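PDB 3NJ2: DUF269-containing protein from Cyanothece sp. ATCC 51142, which is of unknown molecular function but belongs to the DUF269 family and is associated with nitrogen fixation in this cyanobacterium. Local coordinates for residues Ser34-Ser39 with Leu90-Ala95; Gln43-Asp48 with Glu59-Pro64. One frame throughout, in Å; residues are numbered along the deposited sequence.

Interaction 1 (Ser34-Ser39 with Leu90-Ala95); sequences SPFLQS and LCYFRA
Ser-39 and Ala-95 bring the two backbones closest, with 5.1 Å between their CA atoms, and a hydrogen bond links them: Ser-39 OG donates to Ala-95 O at 3.0 Å. The hydroxyl, turned anti to its own backbone N, reaches the carbonyl well off the C=O line, at a C=O...donor angle of 111° and slightly off the carbonyl plane. Beside it, Ala-95 CB lies 3.8 Å from Ser-39 OG and 3.9 Å from Phe-36 CE1, so one methyl touches both hydroxyl and ring. The ring of Phe-36 also reaches Tyr-92, Phe-36 CZ lying 3.6 Å from Tyr-92 CE1; the two planes stand at 82° but the approach is oblique. Small residues at the point of closest backbone approach, with the aromatic pair Phe-36 and Tyr-92 packed to one side of it, make this a buried crossing of helix 35-46 over helix 83-104, the local axes 9.6 Å apart and directed 131° from each other. Helix 147-167 meets the aromatic side through Phe-36 and Tyr-92, and Ser-34 N-caps helix 35-46, its OG accepting a hydrogen bond from Leu-37 N at 3.0 Å. The looser, more solvent-facing side is formed by residues that take no part in the pairing: Pro-35 is exposed, and Gln-38 and Arg-94 are partly exposed. Gln-38 NE2 hydrogen-bonds to Asp-58, and Arg-94 makes a cation-pi contact with Tyr-47.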
loop_
_atom_site.group_PDB
_atom_site.type_symbol
_atom_site.label_atom_id
_atom_site.label_comp_id
_atom_site.label_asym_id
_atom_site.label_seq_id
_atom_site.Cartn_x
_atom_site.Cartn_y
_atom_site.Cartn_z
ATOM N N SER B 34 -17.951 11.991 19.533
ATOM C CA SER B 34 -16.702 12.147 18.806
ATOM C C SER B 34 -16.773 12.111 17.307
ATOM O O SER B 34 -17.275 11.166 16.762
ATOM C CB SER B 34 -15.746 11.036 19.262
ATOM O OG SER B 34 -14.611 10.985 18.372
ATOM N N PRO B 35 -16.261 13.136 16.577
ATOM C CA PRO B 35 -16.343 13.039 15.103
ATOM C C PRO B 35 -15.507 11.840 14.592
ATOM O O PRO B 35 -15.888 11.250 13.639
ATOM C CB PRO B 35 -15.762 14.379 14.631
ATOM C CG PRO B 35 -16.170 15.299 15.747
ATOM C CD PRO B 35 -15.951 14.524 17.039
ATOM N N PHE B 36 -14.389 11.545 15.289
ATOM C CA PHE B 36 -13.597 10.376 14.914
ATOM C C PHE B 36 -14.337 9.073 15.096
ATOM O O PHE B 36 -14.389 8.319 14.160
ATOM C CB PHE B 36 -12.168 10.325 15.519
ATOM C CG PHE B 36 -11.494 9.075 15.125
ATOM C CD1 PHE B 36 -10.964 8.925 13.791
ATOM C CD2 PHE B 36 -11.386 7.995 16.036
ATOM C CE1 PHE B 36 -10.388 7.678 13.378
ATOM C CE2 PHE B 36 -10.828 6.825 15.586
ATOM C CZ PHE B 36 -10.378 6.659 14.268
ATOM N N LEU B 37 -14.878 8.868 16.296
ATOM C CA LEU B 37 -15.579 7.612 16.473
ATOM C C LEU B 37 -16.797 7.489 15.572
ATOM O O LEU B 37 -17.134 6.392 15.143
ATOM C CB LEU B 37 -15.907 7.400 17.976
ATOM C CG LEU B 37 -14.743 7.343 18.952
ATOM C CD1 LEU B 37 -15.126 7.171 20.450
ATOM C CD2 LEU B 37 -13.780 6.244 18.491
ATOM N N GLN B 38 -17.491 8.615 15.345
ATOM C CA GLN B 38 -18.551 8.601 14.426
ATOM C C GLN B 38 -18.092 8.217 12.977
ATOM O O GLN B 38 -18.745 7.446 12.275
ATOM C CB GLN B 38 -19.374 9.870 14.529
ATOM C CG GLN B 38 -20.319 9.864 15.752
ATOM C CD GLN B 38 -21.362 8.761 15.627
ATOM O OE1 GLN B 38 -22.131 8.740 14.639
ATOM N NE2 GLN B 38 -21.375 7.837 16.595
ATOM N N SER B 39 -16.972 8.752 12.545
ATOM C CA SER B 39 -16.400 8.389 11.283
ATOM C C SER B 39 -16.069 6.924 11.249
ATOM O O SER B 39 -16.364 6.274 10.308
ATOM C CB SER B 39 -15.107 9.166 11.039
ATOM O OG SER B 39 -14.756 9.045 9.672
ATOM N N LEU B 90 -8.292 -1.451 8.017
ATOM C CA LEU B 90 -8.665 -0.642 6.845
ATOM C C LEU B 90 -9.718 0.396 7.228
ATOM O O LEU B 90 -9.554 1.581 6.886
ATOM C CB LEU B 90 -9.160 -1.585 5.762
ATOM C CG LEU B 90 -9.151 -1.220 4.303
ATOM C CD1 LEU B 90 -7.849 -0.524 3.893
ATOM C CD2 LEU B 90 -9.262 -2.574 3.592
ATOM N N CYS B 91 -10.675 0.006 8.067
ATOM C CA CYS B 91 -11.727 0.947 8.434
ATOM C C CYS B 91 -11.260 2.078 9.310
ATOM O O CYS B 91 -11.689 3.248 9.123
ATOM C CB CYS B 91 -12.901 0.239 9.107
ATOM S SG CYS B 91 -13.944 -0.700 7.865
ATOM N N TYR B 92 -10.296 1.797 10.192
ATOM C CA TYR B 92 -9.612 2.816 10.993
ATOM C C TYR B 92 -8.954 3.836 10.115
ATOM O O TYR B 92 -9.209 5.085 10.250
ATOM C CB TYR B 92 -8.588 2.112 11.914
ATOM C CG TYR B 92 -7.795 3.011 12.806
ATOM C CD1 TYR B 92 -8.360 3.557 13.993
ATOM C CD2 TYR B 92 -6.472 3.287 12.526
ATOM C CE1 TYR B 92 -7.608 4.369 14.872
ATOM C CE2 TYR B 92 -5.731 4.031 13.405
ATOM C CZ TYR B 92 -6.317 4.578 14.563
ATOM O OH TYR B 92 -5.561 5.372 15.373
ATOM N N PHE B 93 -8.177 3.382 9.137
ATOM C CA PHE B 93 -7.505 4.346 8.251
ATOM C C PHE B 93 -8.452 5.061 7.305
ATOM O O PHE B 93 -8.187 6.210 6.951
ATOM C CB PHE B 93 -6.220 3.761 7.630
ATOM C CG PHE B 93 -5.142 3.563 8.689
ATOM C CD1 PHE B 93 -4.404 4.674 9.094
ATOM C CD2 PHE B 93 -4.857 2.269 9.254
ATOM C CE1 PHE B 93 -3.528 4.502 10.077
ATOM C CE2 PHE B 93 -3.954 2.125 10.292
ATOM C CZ PHE B 93 -3.278 3.263 10.694
ATOM N N ARG B 94 -9.519 4.350 6.871
ATOM C CA ARG B 94 -10.551 5.041 6.040
ATOM C C ARG B 94 -11.281 6.084 6.842
ATOM O O ARG B 94 -11.741 7.131 6.242
ATOM C CB ARG B 94 -11.583 4.027 5.570
ATOM C CG ARG B 94 -11.013 3.142 4.377
ATOM C CD ARG B 94 -11.947 1.907 4.250
ATOM N NE ARG B 94 -11.546 1.135 3.075
ATOM C CZ ARG B 94 -11.860 -0.149 2.860
ATOM N NH1 ARG B 94 -12.558 -0.859 3.762
ATOM N NH2 ARG B 94 -11.403 -0.734 1.770
ATOM N N ALA B 95 -11.451 5.857 8.122
ATOM C CA ALA B 95 -12.151 6.811 9.015
ATOM C C ALA B 95 -11.287 8.114 9.114
ATOM O O ALA B 95 -11.835 9.267 9.098
ATOM C CB ALA B 95 -12.393 6.155 10.336
#

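Interaction 2 (Gln43-Asp48 with Glu59-Pro64); sequences QIRAYD and ELVIAP
The loop 47-57 brings the short helix 58-62 back against the C-terminal end of helix 35-46, where Ile-44 and Arg-45 meet Val-61. The two segments are paired through this one valine: Ile-44 and Val-61 have the nearest CA atoms, 7.3 Å apart, and the two methyls of Val-61 serve different partners. CG1, anti to the valine's backbone N (chi1 168°), meets the beta-branch of Ile-44, with 3.3 Å to Ile-44 CG2 and 3.7 Å to Ile-44 CB. The first of these distances is shorter than normal carbon-carbon contact, evidence of tight local packing, and the two side chains lie alongside each other, pointing opposite ways. Val-61 CG2 sits over one face of the Arg-45 guanidinium, with its distance to Arg-45 NH2 3.8 Å and to Arg-45 CZ 3.9 Å. The arginine chain, extended from CG to NE, gives the reach, and a turn at chi4 (-75°) sets the plane of the group, one face of which lies against the methyl. Tyr-53, in the intervening loop, touches both Ile-44 and Val-61, while Cys-91 of helix 83-104 packs on Ile-44 as well. The polar atoms of Arg-45 are bound by Tyr-53 and Trp-56 of the loop and Asp-58 at the start of helix 58-62: NH2 forms a salt bridge with Asp-58 and a hydrogen bond to Trp-56 O, and NH1 bonds to Tyr-53 O. With these bonds in place, the guanidinium can present a face to a methyl without giving up its polar partners. The contact thus joins apolar packing to a charged group whose rotation is restrained by several bonds, and the nearby Asp-58 carboxylate would be expected to favour the arginine's positive charge.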
loop_
_atom_site.group_PDB
_atom_site.type_symbol
_atom_site.label_atom_id
_atom_site.label_comp_id
_atom_site.label_asym_id
_atom_site.label_seq_id
_atom_site.Cartn_x
_atom_site.Cartn_y
_atom_site.Cartn_z
ATOM N N GLN B 43 -17.650 3.931 8.725
ATOM C CA GLN B 43 -16.910 3.054 7.861
ATOM C C GLN B 43 -17.212 1.585 8.145
ATOM O O GLN B 43 -17.401 0.836 7.256
ATOM C CB GLN B 43 -15.368 3.346 7.953
ATOM C CG GLN B 43 -15.050 4.792 7.495
ATOM C CD GLN B 43 -15.188 4.965 5.964
ATOM O OE1 GLN B 43 -14.896 4.052 5.209
ATOM N NE2 GLN B 43 -15.617 6.122 5.539
ATOM N N ILE B 44 -17.276 1.200 9.402
ATOM C CA ILE B 44 -17.523 -0.215 9.790
ATOM C C ILE B 44 -18.878 -0.648 9.150
ATOM O O ILE B 44 -19.002 -1.748 8.575
ATOM C CB ILE B 44 -17.513 -0.470 11.345
ATOM C CG1 ILE B 44 -16.103 -0.298 11.940
ATOM C CG2 ILE B 44 -17.960 -1.910 11.605
ATOM C CD1 ILE B 44 -15.108 -1.427 11.486
ATOM N N ARG B 45 -19.878 0.240 9.254
ATOM C CA ARG B 45 -21.222 -0.091 8.716
ATOM C C ARG B 45 -21.264 -0.150 7.220
ATOM O O ARG B 45 -22.092 -0.858 6.601
ATOM C CB ARG B 45 -22.262 0.910 9.229
ATOM C CG ARG B 45 -22.438 0.828 10.813
ATOM C CD ARG B 45 -23.622 1.692 11.274
ATOM N NE ARG B 45 -23.934 1.801 12.715
ATOM C CZ ARG B 45 -24.514 0.839 13.440
ATOM N NH1 ARG B 45 -24.919 -0.267 12.830
ATOM N NH2 ARG B 45 -24.636 1.021 14.725
ATOM N N ALA B 46 -20.387 0.617 6.591
ATOM C CA ALA B 46 -20.357 0.695 5.134
ATOM C C ALA B 46 -19.728 -0.572 4.535
ATOM O O ALA B 46 -19.917 -0.843 3.358
ATOM C CB ALA B 46 -19.551 1.959 4.736
ATOM N N TYR B 47 -18.974 -1.326 5.340
ATOM C CA TYR B 47 -18.238 -2.490 4.857
ATOM C C TYR B 47 -18.721 -3.772 5.501
ATOM O O TYR B 47 -17.963 -4.566 6.090
ATOM C CB TYR B 47 -16.705 -2.266 4.944
ATOM C CG TYR B 47 -16.233 -1.174 3.986
ATOM C CD1 TYR B 47 -15.957 -1.449 2.634
ATOM C CD2 TYR B 47 -16.039 0.138 4.432
ATOM C CE1 TYR B 47 -15.512 -0.466 1.780
ATOM C CE2 TYR B 47 -15.623 1.162 3.586
ATOM C CZ TYR B 47 -15.358 0.855 2.232
ATOM O OH TYR B 47 -14.955 1.877 1.405
ATOM N N ASP B 48 -20.027 -3.936 5.427
ATOM C CA ASP B 48 -20.743 -4.966 6.150
ATOM C C ASP B 48 -21.551 -5.763 5.143
ATOM O O ASP B 48 -22.729 -5.435 4.894
ATOM C CB ASP B 48 -21.677 -4.270 7.156
ATOM C CG ASP B 48 -22.471 -5.245 8.028
ATOM O OD1 ASP B 48 -22.259 -6.464 7.986
ATOM O OD2 ASP B 48 -23.312 -4.763 8.802
ATOM N N GLU B 59 -21.926 1.552 19.803
ATOM C CA GLU B 59 -20.964 1.135 20.821
ATOM C C GLU B 59 -20.593 -0.309 20.547
ATOM O O GLU B 59 -19.402 -0.745 20.663
ATOM C CB GLU B 59 -21.664 1.262 22.208
ATOM C CG GLU B 59 -21.779 2.728 22.601
ATOM C CD GLU B 59 -22.939 3.562 21.949
ATOM O OE1 GLU B 59 -23.929 3.041 21.415
ATOM O OE2 GLU B 59 -22.876 4.817 22.014
ATOM N N LEU B 60 -21.581 -1.128 20.228
ATOM C CA LEU B 60 -21.293 -2.533 19.987
ATOM C C LEU B 60 -20.452 -2.725 18.724
ATOM O O LEU B 60 -19.526 -3.618 18.645
ATOM C CB LEU B 60 -22.591 -3.322 19.845
ATOM C CG LEU B 60 -22.452 -4.811 19.981
ATOM C CD1 LEU B 60 -21.580 -5.314 21.185
ATOM C CD2 LEU B 60 -23.895 -5.488 19.991
ATOM N N VAL B 61 -20.746 -1.926 17.715
ATOM C CA VAL B 61 -20.070 -1.986 16.431
ATOM C C VAL B 61 -18.563 -1.709 16.540
ATOM O O VAL B 61 -17.763 -2.454 15.880
ATOM C CB VAL B 61 -20.833 -1.151 15.362
ATOM C CG1 VAL B 61 -19.965 -0.972 14.098
ATOM C CG2 VAL B 61 -22.175 -1.872 15.042
ATOM N N ILE B 62 -18.205 -0.814 17.457
ATOM C CA ILE B 62 -16.814 -0.362 17.568
ATOM C C ILE B 62 -16.108 -1.200 18.673
ATOM O O ILE B 62 -14.908 -1.062 18.820
ATOM C CB ILE B 62 -16.665 1.043 18.110
ATOM C CG1 ILE B 62 -17.582 2.075 17.515
ATOM C CG2 ILE B 62 -15.239 1.557 17.850
ATOM C CD1 ILE B 62 -17.033 3.505 17.960
ATOM N N ALA B 63 -16.847 -1.934 19.527
ATOM C CA ALA B 63 -16.205 -2.595 20.669
ATOM C C ALA B 63 -15.037 -3.503 20.309
ATOM O O ALA B 63 -14.129 -3.569 21.132
ATOM C CB ALA B 63 -17.263 -3.495 21.484
ATOM N N PRO B 64 -15.079 -4.110 19.114
ATOM C CA PRO B 64 -13.888 -4.983 18.804
ATOM C C PRO B 64 -12.553 -4.257 18.669
ATOM O O PRO B 64 -11.506 -4.973 18.603
ATOM C CB PRO B 64 -14.237 -5.612 17.446
ATOM C CG PRO B 64 -15.755 -5.719 17.552
ATOM C CD PRO B 64 -16.127 -4.309 18.079
#

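How the interactions relate
Helix 35-46 is common to both contacts: its first turn meets helix 83-104 in interaction 1, and its C-terminal end meets helix 58-62 in interaction 2. The centres lie about 10 Å apart, interaction 1 about 5 Å and interaction 2 about 11 Å from the centre of the chain. Along the sequence the order is 34-39, 43-48, 59-64, 90-95, which nests interaction 2 inside the loop closed by interaction 1. They also touch directly, Ala-95 N lying 3.8 Å from Gln-43 CG. One helix therefore ties the long helix 83-104, near the chain centre, to the short helix 58-62 farther out; no other chain of the assembly touches either contact.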